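Local structure of ALDH21) (Physcomitrella patens subsp. patens, 5MZ5) at residues 322-333 / 415-426. The protein oxidises succinic semialdehyde to succinate as an NADP(+)-dependent aldehyde dehydrogenase. Residues are numbered along the deposited sequence; the frame is centred on the assembly and turned at random.
Sequences HMQRLYVHERLY and IFGPVVLLYKYS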
ATOM      1  N   HIS A 322      22.495 -13.292 -18.481  1.00 27.81           N
ATOM      2  CA  HIS A 322      22.761 -13.913 -19.778  1.00 26.69           C
ATOM      3  C   HIS A 322      22.076 -15.295 -19.810  1.00 26.86           C
ATOM      4  O   HIS A 322      22.101 -16.001 -18.805  1.00 23.92           O
ATOM      5  CB  HIS A 322      24.285 -14.060 -19.954  1.00 27.74           C
ATOM      6  CG  HIS A 322      24.715 -15.139 -20.913  1.00 31.24           C
ATOM      7  ND1 HIS A 322      25.613 -16.120 -20.537  1.00 32.48           N
ATOM      8  CD2 HIS A 322      24.393 -15.319 -22.217  1.00 32.58           C
ATOM      9  CE1 HIS A 322      25.761 -16.894 -21.597  1.00 32.09           C
ATOM     10  NE2 HIS A 322      25.046 -16.450 -22.632  1.00 32.58           N
ATOM     11  N   MET A 323      21.406 -15.655 -20.923  1.00 23.88           N
ATOM     12  CA  MET A 323      20.762 -16.977 -21.027  1.00 22.41           C
ATOM     13  C   MET A 323      21.854 -18.009 -21.346  1.00 27.74           C
ATOM     14  O   MET A 323      22.317 -18.123 -22.487  1.00 27.85           O
ATOM     15  CB  MET A 323      19.633 -16.978 -22.063  1.00 24.38           C
ATOM     16  CG  MET A 323      18.903 -18.313 -22.206  1.00 27.66           C
ATOM     17  SD  MET A 323      17.930 -18.331 -23.742  1.00 31.54           S
ATOM     18  CE  MET A 323      19.249 -18.633 -24.945  1.00 28.55           C
ATOM     19  N   GLN A 324      22.299 -18.722 -20.307  1.00 25.94           N
ATOM     20  CA  GLN A 324      23.373 -19.708 -20.426  1.00 25.80           C
ATOM     21  C   GLN A 324      22.859 -21.091 -20.825  1.00 28.86           C
ATOM     22  O   GLN A 324      23.571 -21.821 -21.503  1.00 26.39           O
ATOM     23  CB  GLN A 324      24.167 -19.781 -19.115  1.00 25.99           C
ATOM     24  CG  GLN A 324      25.504 -20.511 -19.252  1.00 28.85           C
ATOM     25  CD  GLN A 324      26.296 -20.449 -17.971  1.00 42.74           C
ATOM     26  OE1 GLN A 324      26.476 -19.381 -17.371  1.00 36.86           O
ATOM     27  NE2 GLN A 324      26.769 -21.593 -17.508  1.00 28.75           N
ATOM     28  N   ARG A 325      21.635 -21.450 -20.384  1.00 27.04           N
ATOM     29  CA  ARG A 325      21.050 -22.775 -20.624  1.00 27.76           C
ATOM     30  C   ARG A 325      19.692 -22.674 -21.310  1.00 32.65           C
ATOM     31  O   ARG A 325      18.828 -21.896 -20.889  1.00 30.92           O
ATOM     32  CB  ARG A 325      20.937 -23.577 -19.311  1.00 26.79           C
ATOM     33  CG  ARG A 325      22.267 -23.763 -18.561  1.00 27.98           C
ATOM     34  CD  ARG A 325      22.057 -24.450 -17.230  1.00 29.24           C
ATOM     35  NE  ARG A 325      21.417 -23.590 -16.225  1.00 27.87           N
ATOM     36  CZ  ARG A 325      20.446 -23.986 -15.408  1.00 37.74           C
ATOM     37  NH1 ARG A 325      19.975 -23.162 -14.483  1.00 27.02           N
ATOM     38  NH2 ARG A 325      19.950 -25.217 -15.498  1.00 24.55           N
ATOM     39  N   LEU A 326      19.532 -23.449 -22.394  1.00 29.32           N
ATOM     40  CA  LEU A 326      18.320 -23.453 -23.190  1.00 29.50           C
ATOM     41  C   LEU A 326      17.729 -24.861 -23.234  1.00 34.36           C
ATOM     42  O   LEU A 326      18.378 -25.781 -23.730  1.00 36.17           O
ATOM     43  CB  LEU A 326      18.623 -22.904 -24.601  1.00 29.06           C
ATOM     44  CG  LEU A 326      17.489 -22.808 -25.624  1.00 32.49           C
ATOM     45  CD1 LEU A 326      16.212 -22.141 -25.036  1.00 31.33           C
ATOM     46  CD2 LEU A 326      17.972 -22.097 -26.886  1.00 32.34           C
ATOM     47  N   TYR A 327      16.499 -25.008 -22.705  1.00 28.39           N
ATOM     48  CA  TYR A 327      15.732 -26.257 -22.623  1.00 27.48           C
ATOM     49  C   TYR A 327      14.567 -26.173 -23.590  1.00 31.27           C
ATOM     50  O   TYR A 327      13.700 -25.308 -23.450  1.00 29.49           O
ATOM     51  CB  TYR A 327      15.258 -26.514 -21.168  1.00 27.26           C
ATOM     52  CG  TYR A 327      16.431 -26.643 -20.217  1.00 26.89           C
ATOM     53  CD1 TYR A 327      17.084 -27.864 -20.044  1.00 28.99           C
ATOM     54  CD2 TYR A 327      16.925 -25.532 -19.536  1.00 25.73           C
ATOM     55  CE1 TYR A 327      18.201 -27.976 -19.216  1.00 30.00           C
ATOM     56  CE2 TYR A 327      18.045 -25.628 -18.717  1.00 26.63           C
ATOM     57  CZ  TYR A 327      18.682 -26.852 -18.559  1.00 37.96           C
ATOM     58  OH  TYR A 327      19.790 -26.936 -17.758  1.00 36.98           O
ATOM     59  N   VAL A 328      14.603 -27.008 -24.634  1.00 28.90           N
ATOM     60  CA  VAL A 328      13.576 -27.004 -25.679  1.00 28.85           C
ATOM     61  C   VAL A 328      12.830 -28.338 -25.689  1.00 32.61           C
ATOM     62  O   VAL A 328      13.454 -29.393 -25.649  1.00 30.27           O
ATOM     63  CB  VAL A 328      14.192 -26.670 -27.066  1.00 31.73           C
ATOM     64  CG1 VAL A 328      13.121 -26.633 -28.151  1.00 31.52           C
ATOM     65  CG2 VAL A 328      14.970 -25.351 -27.017  1.00 29.76           C
ATOM     66  N   HIS A 329      11.494 -28.287 -25.714  1.00 31.14           N
ATOM     67  CA  HIS A 329      10.690 -29.497 -25.751  1.00 31.01           C
ATOM     68  C   HIS A 329      11.012 -30.308 -27.040  1.00 34.97           C
ATOM     69  O   HIS A 329      11.225 -29.728 -28.109  1.00 32.62           O
ATOM     70  CB  HIS A 329       9.200 -29.161 -25.637  1.00 31.32           C
ATOM     71  CG  HIS A 329       8.336 -30.384 -25.564  1.00 35.29           C
ATOM     72  ND1 HIS A 329       7.830 -30.970 -26.697  1.00 37.72           N
ATOM     73  CD2 HIS A 329       7.967 -31.121 -24.492  1.00 37.47           C
ATOM     74  CE1 HIS A 329       7.144 -32.019 -26.286  1.00 37.95           C
ATOM     75  NE2 HIS A 329       7.197 -32.150 -24.967  1.00 38.00           N
ATOM     76  N   GLU A 330      11.082 -31.647 -26.900  1.00 32.96           N
ATOM     77  CA  GLU A 330      11.418 -32.607 -27.949  0.50 33.00           C
ATOM     78  C   GLU A 330      10.667 -32.403 -29.273  1.00 37.43           C
ATOM     79  O   GLU A 330      11.277 -32.610 -30.327  1.00 37.02           O
ATOM     80  CB  GLU A 330      11.257 -34.050 -27.444  1.00 34.87           C
ATOM     81  CG  GLU A 330       9.838 -34.441 -27.065  1.00 46.67           C
ATOM     82  CD  GLU A 330       9.604 -35.830 -26.501  1.00 74.50           C
ATOM     83  OE1 GLU A 330       8.572 -35.998 -25.816  1.00 81.69           O
ATOM     84  OE2 GLU A 330      10.431 -36.743 -26.727  1.00 71.01           O
ATOM     85  N   ARG A 331       9.363 -31.995 -29.239  1.00 34.63           N
ATOM     86  CA  ARG A 331       8.582 -31.788 -30.473  1.00 35.09           C
ATOM     87  C   ARG A 331       9.060 -30.551 -31.265  1.00 36.58           C
ATOM     88  O   ARG A 331       8.845 -30.473 -32.471  1.00 35.25           O
ATOM     89  CB  ARG A 331       7.049 -31.743 -30.194  1.00 37.05           C
ATOM     90  CG  ARG A 331       6.533 -30.365 -29.763  1.00 49.53           C
ATOM     91  CD  ARG A 331       5.100 -30.323 -29.232  1.00 54.34           C
ATOM     92  NE  ARG A 331       4.585 -28.947 -29.213  1.00 49.75           N
ATOM     93  CZ  ARG A 331       4.762 -28.065 -28.224  1.00 53.72           C
ATOM     94  NH1 ARG A 331       5.402 -28.415 -27.117  1.00 36.54           N
ATOM     95  NH2 ARG A 331       4.274 -26.840 -28.325  1.00 38.16           N
ATOM     96  N   LEU A 332       9.711 -29.595 -30.579  1.00 32.69           N
ATOM     97  CA  LEU A 332      10.182 -28.337 -31.168  1.00 31.28           C
ATOM     98  C   LEU A 332      11.683 -28.311 -31.375  1.00 34.86           C
ATOM     99  O   LEU A 332      12.174 -27.450 -32.102  1.00 34.42           O
ATOM    100  CB  LEU A 332       9.793 -27.155 -30.236  1.00 29.98           C
ATOM    101  CG  LEU A 332       8.327 -27.029 -29.803  1.00 33.08           C
ATOM    102  CD1 LEU A 332       8.161 -25.901 -28.789  1.00 31.42           C
ATOM    103  CD2 LEU A 332       7.393 -26.859 -31.006  1.00 32.56           C
ATOM    104  N   TYR A 333      12.405 -29.227 -30.715  1.00 32.62           N
ATOM    105  CA  TYR A 333      13.859 -29.268 -30.644  1.00 33.55           C
ATOM    106  C   TYR A 333      14.615 -29.064 -31.969  1.00 38.60           C
ATOM    107  O   TYR A 333      15.433 -28.146 -32.033  1.00 38.11           O
ATOM    108  CB  TYR A 333      14.347 -30.539 -29.946  1.00 35.99           C
ATOM    109  CG  TYR A 333      15.808 -30.451 -29.566  1.00 38.49           C
ATOM    110  CD1 TYR A 333      16.212 -29.743 -28.433  1.00 38.96           C
ATOM    111  CD2 TYR A 333      16.795 -31.025 -30.367  1.00 39.78           C
ATOM    112  CE1 TYR A 333      17.558 -29.648 -28.084  1.00 38.30           C
ATOM    113  CE2 TYR A 333      18.146 -30.929 -30.030  1.00 40.35           C
ATOM    114  CZ  TYR A 333      18.522 -30.234 -28.889  1.00 42.52           C
ATOM    115  OH  TYR A 333      19.847 -30.148 -28.541  1.00 39.77           O
ATOM    116  N   ILE A 415      29.417 -18.738 -17.001  1.00 34.41           N
ATOM    117  CA  ILE A 415      30.426 -18.631 -18.048  1.00 34.15           C
ATOM    118  C   ILE A 415      30.744 -17.130 -18.347  1.00 35.16           C
ATOM    119  O   ILE A 415      31.899 -16.800 -18.597  1.00 32.41           O
ATOM    120  CB  ILE A 415      30.053 -19.489 -19.293  1.00 38.40           C
ATOM    121  CG1 ILE A 415      31.270 -19.735 -20.202  1.00 40.12           C
ATOM    122  CG2 ILE A 415      28.870 -18.916 -20.077  1.00 40.51           C
ATOM    123  CD1 ILE A 415      31.282 -21.179 -20.923  1.00 51.52           C
ATOM    124  N   PHE A 416      29.728 -16.230 -18.275  1.00 32.31           N
ATOM    125  CA  PHE A 416      29.888 -14.787 -18.539  1.00 32.69           C
ATOM    126  C   PHE A 416      30.575 -14.547 -19.927  1.00 37.08           C
ATOM    127  O   PHE A 416      31.539 -13.784 -20.050  1.00 36.97           O
ATOM    128  CB  PHE A 416      30.649 -14.119 -17.363  1.00 34.37           C
ATOM    129  CG  PHE A 416      30.108 -12.794 -16.898  1.00 35.85           C
ATOM    130  CD1 PHE A 416      28.900 -12.722 -16.205  1.00 38.28           C
ATOM    131  CD2 PHE A 416      30.830 -11.617 -17.103  1.00 38.58           C
ATOM    132  CE1 PHE A 416      28.416 -11.494 -15.734  1.00 38.89           C
ATOM    133  CE2 PHE A 416      30.336 -10.384 -16.641  1.00 40.75           C
ATOM    134  CZ  PHE A 416      29.135 -10.335 -15.963  1.00 38.38           C
ATOM    135  N   GLY A 417      30.075 -15.254 -20.940  1.00 34.23           N
ATOM    136  CA  GLY A 417      30.591 -15.228 -22.305  1.00 33.61           C
ATOM    137  C   GLY A 417      29.525 -15.599 -23.314  1.00 35.18           C
ATOM    138  O   GLY A 417      28.422 -16.001 -22.916  1.00 33.12           O
ATOM    139  N   PRO A 418      29.803 -15.480 -24.636  1.00 30.47           N
ATOM    140  CA  PRO A 418      28.734 -15.754 -25.617  1.00 29.61           C
ATOM    141  C   PRO A 418      28.583 -17.250 -25.890  1.00 32.43           C
ATOM    142  O   PRO A 418      28.861 -17.727 -26.992  1.00 33.62           O
ATOM    143  CB  PRO A 418      29.160 -14.922 -26.838  1.00 31.19           C
ATOM    144  CG  PRO A 418      30.667 -14.905 -26.762  1.00 35.41           C
ATOM    145  CD  PRO A 418      31.046 -15.019 -25.299  1.00 31.00           C
ATOM    146  N   VAL A 419      28.172 -17.993 -24.850  1.00 26.63           N
ATOM    147  CA  VAL A 419      28.038 -19.446 -24.862  1.00 25.23           C
ATOM    148  C   VAL A 419      26.676 -19.855 -24.360  1.00 28.99           C
ATOM    149  O   VAL A 419      26.278 -19.438 -23.268  1.00 28.23           O
ATOM    150  CB  VAL A 419      29.175 -20.181 -24.075  1.00 27.45           C
ATOM    151  CG1 VAL A 419      29.117 -21.698 -24.306  1.00 27.54           C
ATOM    152  CG2 VAL A 419      30.551 -19.650 -24.446  1.00 26.54           C
ATOM    153  N   VAL A 420      25.979 -20.697 -25.150  1.00 26.82           N
ATOM    154  CA  VAL A 420      24.660 -21.239 -24.821  1.00 27.26           C
ATOM    155  C   VAL A 420      24.706 -22.763 -24.789  1.00 32.07           C
ATOM    156  O   VAL A 420      25.165 -23.394 -25.742  1.00 30.96           O
ATOM    157  CB  VAL A 420      23.539 -20.717 -25.765  1.00 31.00           C
ATOM    158  CG1 VAL A 420      22.187 -21.363 -25.442  1.00 30.27           C
ATOM    159  CG2 VAL A 420      23.429 -19.198 -25.701  1.00 30.11           C
ATOM    160  N   LEU A 421      24.226 -23.347 -23.684  1.00 30.19           N
ATOM    161  CA  LEU A 421      24.140 -24.793 -23.521  1.00 30.32           C
ATOM    162  C   LEU A 421      22.729 -25.251 -23.840  1.00 35.21           C
ATOM    163  O   LEU A 421      21.791 -24.904 -23.127  1.00 35.06           O
ATOM    164  CB  LEU A 421      24.578 -25.252 -22.126  1.00 30.17           C
ATOM    165  CG  LEU A 421      25.990 -24.871 -21.671  1.00 34.90           C
ATOM    166  CD1 LEU A 421      26.382 -25.673 -20.484  1.00 35.61           C
ATOM    167  CD2 LEU A 421      27.024 -25.069 -22.771  1.00 34.39           C
ATOM    168  N   LEU A 422      22.586 -25.996 -24.945  1.00 32.87           N
ATOM    169  CA  LEU A 422      21.312 -26.500 -25.449  1.00 32.79           C
ATOM    170  C   LEU A 422      20.985 -27.896 -24.938  1.00 36.19           C
ATOM    171  O   LEU A 422      21.839 -28.785 -24.938  1.00 35.74           O
ATOM    172  CB  LEU A 422      21.333 -26.480 -26.992  1.00 33.22           C
ATOM    173  CG  LEU A 422      20.074 -26.919 -27.751  1.00 37.44           C
ATOM    174  CD1 LEU A 422      18.846 -26.045 -27.405  1.00 36.64           C
ATOM    175  CD2 LEU A 422      20.325 -26.887 -29.243  1.00 40.71           C
ATOM    176  N   TYR A 423      19.728 -28.080 -24.520  1.00 32.52           N
ATOM    177  CA  TYR A 423      19.193 -29.349 -24.008  1.00 31.97           C
ATOM    178  C   TYR A 423      17.776 -29.581 -24.508  1.00 35.48           C
ATOM    179  O   TYR A 423      17.024 -28.637 -24.767  1.00 34.51           O
ATOM    180  CB  TYR A 423      19.179 -29.364 -22.463  1.00 31.72           C
ATOM    181  CG  TYR A 423      20.533 -29.158 -21.826  1.00 31.32           C
ATOM    182  CD1 TYR A 423      21.433 -30.213 -21.697  1.00 33.56           C
ATOM    183  CD2 TYR A 423      20.927 -27.901 -21.363  1.00 30.93           C
ATOM    184  CE1 TYR A 423      22.693 -30.028 -21.128  1.00 35.29           C
ATOM    185  CE2 TYR A 423      22.182 -27.703 -20.781  1.00 31.53           C
ATOM    186  CZ  TYR A 423      23.063 -28.771 -20.666  1.00 39.59           C
ATOM    187  OH  TYR A 423      24.305 -28.600 -20.098  1.00 36.31           O
ATOM    188  N   LYS A 424      17.410 -30.853 -24.589  1.00 31.76           N
ATOM    189  CA  LYS A 424      16.093 -31.325 -24.977  1.00 30.96           C
ATOM    190  C   LYS A 424      15.418 -31.878 -23.724  1.00 32.15           C
ATOM    191  O   LYS A 424      16.095 -32.415 -22.844  1.00 29.81           O
ATOM    192  CB  LYS A 424      16.243 -32.449 -26.018  1.00 33.12           C
ATOM    193  CG  LYS A 424      14.926 -32.978 -26.606  1.00 36.91           C
ATOM    194  CD  LYS A 424      15.109 -34.109 -27.644  1.00 37.73           C
ATOM    195  CE  LYS A 424      15.700 -35.418 -27.186  1.00 58.66           C
ATOM    196  NZ  LYS A 424      16.037 -36.288 -28.349  1.00 66.80           N
ATOM    197  N   TYR A 425      14.088 -31.759 -23.647  1.00 28.54           N
ATOM    198  CA  TYR A 425      13.311 -32.341 -22.555  1.00 27.65           C
ATOM    199  C   TYR A 425      12.005 -32.905 -23.114  1.00 31.69           C
ATOM    200  O   TYR A 425      11.558 -32.489 -24.191  1.00 29.65           O
ATOM    201  CB  TYR A 425      13.083 -31.343 -21.378  1.00 26.32           C
ATOM    202  CG  TYR A 425      12.106 -30.235 -21.697  1.00 25.97           C
ATOM    203  CD1 TYR A 425      10.735 -30.425 -21.553  1.00 27.76           C
ATOM    204  CD2 TYR A 425      12.552 -28.991 -22.136  1.00 25.60           C
ATOM    205  CE1 TYR A 425       9.830 -29.418 -21.872  1.00 28.49           C
ATOM    206  CE2 TYR A 425      11.658 -27.959 -22.416  1.00 25.23           C
ATOM    207  CZ  TYR A 425      10.297 -28.179 -22.285  1.00 32.35           C
ATOM    208  OH  TYR A 425       9.417 -27.189 -22.623  1.00 28.74           O
ATOM    209  N   SER A 426      11.400 -33.842 -22.373  1.00 30.66           N
ATOM    210  CA  SER A 426      10.120 -34.448 -22.748  1.00 33.00           C
ATOM    211  C   SER A 426       9.043 -34.118 -21.715  1.00 39.17           C
ATOM    212  O   SER A 426       7.858 -34.085 -22.063  1.00 40.55           O
ATOM    213  CB  SER A 426      10.256 -35.964 -22.895  1.00 36.98           C
ATOM    214  OG  SER A 426      10.841 -36.552 -21.742  1.00 43.71           O
TER
HETATM  215  O   HOH W   1      26.444 -16.720 -17.930  1.00 30.91           O
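Tyr425 swings its ring across the neighbouring strand, one face taking His329 CA 3.8 Å from the ring centroid. Its CG sits between its backbone N and carbonyl carbon (chi1 72°), which turns the ring toward 322-333; the His329 imidazole turns its edge to the same ring in an offset edge-to-face pair, planes at 77°. Tyr327 and Tyr423, on the same side of the sheet, lie side by side with nearly parallel but slid rings, Tyr327 CE1 meeting Tyr423 CD2 at 3.5 Å. On the other side Leu326 packs on Leu422, whose CG also meets Tyr333 OH at 3.3 Å, while Lys424 CB covers one Tyr333 face. Between the faces, the parallel-strand ladder runs from the Leu421 N to Gln324 O bond (2.7 Å) to that from Glu330 N to Tyr425 O. Ile415 N reaches Gln324 OE1 (3.0 Å) from above the amide plane, and a water joins that oxygen to His322 ND1; this end lies beside Glu414 and Ser319, which bind NADP(+) and succinate. Outward, Asp295 holds the Tyr425 hydroxyl, Glu402 that of Tyr333, and Glu413 O receives Gln324 NE2. Replacing Tyr425 by an alanine is likely to uncover His329 CA, take away the imidazole's aromatic neighbour and leave Asp295 without its hydroxyl partner. Strand 323-329 lies between 290-294 and 419-425 in the catalytic-domain sheet, with helix 301-313 against Leu326 and Val420 and helix 409-412 against Tyr327 and Tyr423.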